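Local atomic coordinates of succinate-semialdehyde dehydrogenase (NAD(P)(+)) (Marinobacter aquaeolei, PDB entry 3RH9), a protein that is an aldehyde dehydrogenase family enzyme that probably oxidises succinate semialdehyde to succinate with a nicotinamide coenzyme. Residues D407-Y419 and E451-G463. Numbering follows the deposited sequence.
Sequences DAGNDTEFGLASY and EAPFGGMKASGIG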
loop_
_atom_site.group_PDB
_atom_site.type_symbol
_atom_site.label_atom_id
_atom_site.label_comp_id
_atom_site.label_asym_id
_atom_site.label_seq_id
_atom_site.Cartn_x
_atom_site.Cartn_y
_atom_site.Cartn_z
ATOM N N ASP A 407 6.413 20.186 16.700
ATOM C CA ASP A 407 7.600 19.954 15.894
ATOM C C ASP A 407 8.497 18.946 16.609
ATOM O O ASP A 407 9.129 18.106 15.977
ATOM C CB ASP A 407 8.351 21.253 15.596
ATOM C CG ASP A 407 7.618 22.134 14.590
ATOM O OD1 ASP A 407 6.679 21.641 13.923
ATOM O OD2 ASP A 407 7.965 23.329 14.462
ATOM N N ALA A 408 8.529 19.018 17.934
ATOM C CA ALA A 408 9.395 18.157 18.704
ATOM C C ALA A 408 8.931 16.717 18.559
ATOM O O ALA A 408 9.744 15.814 18.387
ATOM C CB ALA A 408 9.401 18.580 20.145
ATOM N N GLY A 409 7.615 16.512 18.612
ATOM C CA GLY A 409 7.038 15.188 18.474
ATOM C C GLY A 409 7.274 14.579 17.106
ATOM O O GLY A 409 7.399 13.358 16.965
ATOM N N ASN A 410 7.336 15.430 16.090
ATOM C CA ASN A 410 7.500 14.960 14.729
ATOM C C ASN A 410 8.968 14.783 14.380
ATOM O O ASN A 410 9.307 14.363 13.269
ATOM C CB ASN A 410 6.843 15.919 13.741
ATOM C CG ASN A 410 5.331 15.859 13.779
ATOM O OD1 ASN A 410 4.654 16.847 13.498
ATOM N ND2 ASN A 410 4.792 14.697 14.110
ATOM N N ASP A 411 9.837 15.099 15.332
ATOM C CA ASP A 411 11.272 15.121 15.080
ATOM C C ASP A 411 11.846 13.700 15.152
ATOM O O ASP A 411 12.596 13.347 16.064
ATOM C CB ASP A 411 11.937 16.057 16.082
ATOM C CG ASP A 411 13.440 16.060 15.969
ATOM O OD1 ASP A 411 13.951 15.989 14.823
ATOM O OD2 ASP A 411 14.102 16.124 17.029
ATOM N N THR A 412 11.456 12.884 14.176
ATOM C CA THR A 412 11.728 11.450 14.175
ATOM C C THR A 412 11.421 10.882 12.797
ATOM O O THR A 412 10.645 11.456 12.046
ATOM C CB THR A 412 10.891 10.692 15.268
ATOM O OG1 THR A 412 10.843 9.282 14.973
ATOM C CG2 THR A 412 9.454 11.248 15.353
ATOM N N GLU A 413 12.041 9.756 12.475
ATOM C CA GLU A 413 11.786 9.030 11.233
ATOM C C GLU A 413 10.366 8.521 11.139
ATOM O O GLU A 413 9.836 8.323 10.037
ATOM C CB GLU A 413 12.698 7.808 11.161
ATOM C CG GLU A 413 13.872 7.982 10.269
ATOM C CD GLU A 413 14.788 6.797 10.343
ATOM O OE1 GLU A 413 15.591 6.597 9.400
ATOM O OE2 GLU A 413 14.695 6.062 11.352
ATOM N N PHE A 414 9.770 8.293 12.308
ATOM C CA PHE A 414 8.560 7.489 12.411
ATOM C C PHE A 414 7.287 8.283 12.642
ATOM O O PHE A 414 7.303 9.508 12.706
ATOM C CB PHE A 414 8.739 6.447 13.511
ATOM C CG PHE A 414 10.002 5.660 13.373
ATOM C CD1 PHE A 414 10.169 4.782 12.316
ATOM C CD2 PHE A 414 11.035 5.820 14.278
ATOM C CE1 PHE A 414 11.326 4.061 12.172
ATOM C CE2 PHE A 414 12.204 5.097 14.135
ATOM C CZ PHE A 414 12.350 4.212 13.078
ATOM N N GLY A 415 6.188 7.551 12.759
ATOM C CA GLY A 415 4.873 8.124 12.949
ATOM C C GLY A 415 3.865 7.042 13.304
ATOM O O GLY A 415 2.781 6.957 12.711
ATOM N N LEU A 416 4.226 6.199 14.266
ATOM C CA LEU A 416 3.302 5.188 14.733
ATOM C C LEU A 416 2.346 5.799 15.758
ATOM O O LEU A 416 1.332 6.376 15.377
ATOM C CB LEU A 416 4.041 3.969 15.283
ATOM C CG LEU A 416 3.275 2.647 15.415
ATOM C CD1 LEU A 416 2.341 2.423 14.226
ATOM C CD2 LEU A 416 4.231 1.450 15.593
ATOM N N ALA A 417 2.658 5.701 17.047
ATOM C CA ALA A 417 1.743 6.222 18.061
ATOM C C ALA A 417 2.211 7.526 18.733
ATOM O O ALA A 417 3.375 7.894 18.659
ATOM C CB ALA A 417 1.428 5.160 19.090
ATOM N N SER A 418 1.272 8.216 19.369
ATOM C CA SER A 418 1.522 9.491 20.033
ATOM C C SER A 418 0.376 9.813 20.997
ATOM O O SER A 418 -0.716 9.267 20.875
ATOM C CB SER A 418 1.692 10.618 19.016
ATOM O OG SER A 418 0.653 10.602 18.058
ATOM N N TYR A 419 0.619 10.679 21.973
ATOM C CA TYR A 419 -0.406 10.946 22.980
ATOM C C TYR A 419 -0.329 12.370 23.456
ATOM O O TYR A 419 0.764 12.917 23.628
ATOM C CB TYR A 419 -0.242 10.010 24.168
ATOM C CG TYR A 419 -0.105 8.583 23.756
ATOM C CD1 TYR A 419 -1.225 7.774 23.601
ATOM C CD2 TYR A 419 1.146 8.039 23.491
ATOM C CE1 TYR A 419 -1.102 6.459 23.206
ATOM C CE2 TYR A 419 1.273 6.725 23.090
ATOM C CZ TYR A 419 0.147 5.950 22.954
ATOM O OH TYR A 419 0.281 4.654 22.575
ATOM N N GLU A 451 -11.545 -2.379 16.584
ATOM C CA GLU A 451 -12.578 -1.560 15.971
ATOM C C GLU A 451 -12.065 -0.361 15.158
ATOM O O GLU A 451 -12.859 0.342 14.534
ATOM C CB GLU A 451 -13.512 -1.042 17.056
ATOM C CG GLU A 451 -14.197 -2.109 17.904
ATOM C CD GLU A 451 -13.437 -2.458 19.184
ATOM O OE1 GLU A 451 -12.215 -2.220 19.244
ATOM O OE2 GLU A 451 -14.065 -2.979 20.134
ATOM N N ALA A 452 -10.757 -0.102 15.169
ATOM C CA ALA A 452 -10.229 1.091 14.483
ATOM C C ALA A 452 -8.861 0.898 13.806
ATOM O O ALA A 452 -8.052 0.098 14.245
ATOM C CB ALA A 452 -10.214 2.300 15.429
ATOM N N PRO A 453 -8.612 1.624 12.710
ATOM C CA PRO A 453 -7.373 1.392 11.954
ATOM C C PRO A 453 -6.129 1.797 12.731
ATOM O O PRO A 453 -6.151 2.793 13.452
ATOM C CB PRO A 453 -7.546 2.282 10.711
ATOM C CG PRO A 453 -8.603 3.325 11.117
ATOM C CD PRO A 453 -9.531 2.543 12.007
ATOM N N PHE A 454 -5.056 1.027 12.587
ATOM C CA PHE A 454 -3.795 1.331 13.255
ATOM C C PHE A 454 -2.611 1.024 12.341
ATOM O O PHE A 454 -2.575 -0.010 11.682
ATOM C CB PHE A 454 -3.666 0.561 14.571
ATOM C CG PHE A 454 -2.340 0.757 15.263
ATOM C CD1 PHE A 454 -2.087 1.905 15.998
ATOM C CD2 PHE A 454 -1.352 -0.207 15.186
ATOM C CE1 PHE A 454 -0.875 2.090 16.630
ATOM C CE2 PHE A 454 -0.131 -0.027 15.823
ATOM C CZ PHE A 454 0.106 1.120 16.536
ATOM N N GLY A 455 -1.644 1.929 12.304
ATOM C CA GLY A 455 -0.531 1.804 11.392
ATOM C C GLY A 455 0.237 3.097 11.372
ATOM O O GLY A 455 -0.153 4.065 12.011
ATOM N N GLY A 456 1.338 3.121 10.640
ATOM C CA GLY A 456 2.210 4.265 10.692
ATOM C C GLY A 456 2.165 5.148 9.466
ATOM O O GLY A 456 1.918 4.670 8.347
HETATM N N MSE A 457 2.376 6.446 9.696
HETATM C CA MSE A 457 2.767 7.369 8.637
HETATM C C MSE A 457 4.264 7.277 8.590
HETATM O O MSE A 457 4.852 6.520 9.361
HETATM C CB MSE A 457 2.404 8.798 8.993
HETATM C CG MSE A 457 0.966 8.985 9.341
HETATM SE SE MSE A 457 0.515 10.872 9.192
HETATM C CE MSE A 457 -1.241 10.848 10.101
ATOM N N LYS A 458 4.886 8.075 7.731
ATOM C CA LYS A 458 6.346 8.130 7.665
ATOM C C LYS A 458 6.968 6.727 7.558
ATOM O O LYS A 458 6.457 5.875 6.832
ATOM C CB LYS A 458 6.931 8.904 8.858
ATOM C CG LYS A 458 6.742 10.453 8.852
ATOM C CD LYS A 458 7.912 11.129 9.612
ATOM C CE LYS A 458 7.507 12.296 10.520
ATOM N NZ LYS A 458 6.997 11.908 11.908
ATOM N N ALA A 459 8.055 6.487 8.291
ATOM C CA ALA A 459 8.820 5.250 8.156
ATOM C C ALA A 459 8.373 4.176 9.135
ATOM O O ALA A 459 9.030 3.134 9.290
ATOM C CB ALA A 459 10.288 5.523 8.332
ATOM N N SER A 460 7.259 4.430 9.806
ATOM C CA SER A 460 6.702 3.454 10.737
ATOM C C SER A 460 5.898 2.387 10.007
ATOM O O SER A 460 5.427 1.453 10.634
ATOM C CB SER A 460 5.817 4.133 11.778
ATOM O OG SER A 460 6.593 4.746 12.770
ATOM N N GLY A 461 5.727 2.525 8.694
ATOM C CA GLY A 461 5.122 1.449 7.929
ATOM C C GLY A 461 4.197 1.769 6.769
ATOM O O GLY A 461 4.186 2.874 6.231
ATOM N N ILE A 462 3.423 0.768 6.381
ATOM C CA ILE A 462 2.548 0.860 5.232
ATOM C C ILE A 462 1.295 0.065 5.529
ATOM O O ILE A 462 1.376 -1.120 5.860
ATOM C CB ILE A 462 3.227 0.258 3.989
ATOM C CG1 ILE A 462 4.394 1.144 3.547
ATOM C CG2 ILE A 462 2.238 0.096 2.851
ATOM C CD1 ILE A 462 3.967 2.382 2.836
ATOM N N GLY A 463 0.137 0.702 5.420
ATOM C CA GLY A 463 -1.115 0.001 5.611
ATOM C C GLY A 463 -1.636 0.105 7.028
ATOM O O GLY A 463 -0.960 0.628 7.920
#
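Lys458 lies along the backbone of residues 412-414, its CB and CD beside Glu413 O and its CE 3.6 Å from Thr412 O. With CG set beside its own backbone N (chi1 -73°) and the chain bent at its last two torsions, the ammonium group is brought round to Phe414 O, to which NZ donates at a modelled 2.5 Å that is doubtfully short. Next along, Ala459 N donates to Glu413 O over 3.1 Å, while Ala459 O approaches the edge of the Phe414 ring near its plane, 3.6 Å from CD1. Glu413 CB rests over the centre of one face of that ring, and the Glu413 carboxylate forms a salt bridge with Arg240. Within residues 412-414, Phe414 N donates to Thr412 OG1 at a nearly straight 172°, an ST turn. This contact joins the connection between helix 402-409 and strand 417-421 to the loop that runs into strand 461-462; these two strands belong to different sheets of the aldehyde dehydrogenase fold. Ser460 OG, placed less surely in the model, accepts from Gly415 N and is also hydrogen-bonded to Gly258 O. Met457 N, earlier in the same loop, donates to Gly415 O at 3.1 Å from above the carbonyl plane, 45° out of it, and Gly456 CA makes a CA-H...O contact with the same oxygen. Leu416 sends its CG anti to the backbone N, and CD1 then meets Phe454 CZ at 3.5 Å, the two side chains crossing at about a right angle; the same methyl is 3.6 Å from Gly455 C. The Phe454 side chain comes within about 3 Å of that of Glu256, the predicted active-site residue, which puts this apolar end of the contact beside the probable catalytic centre.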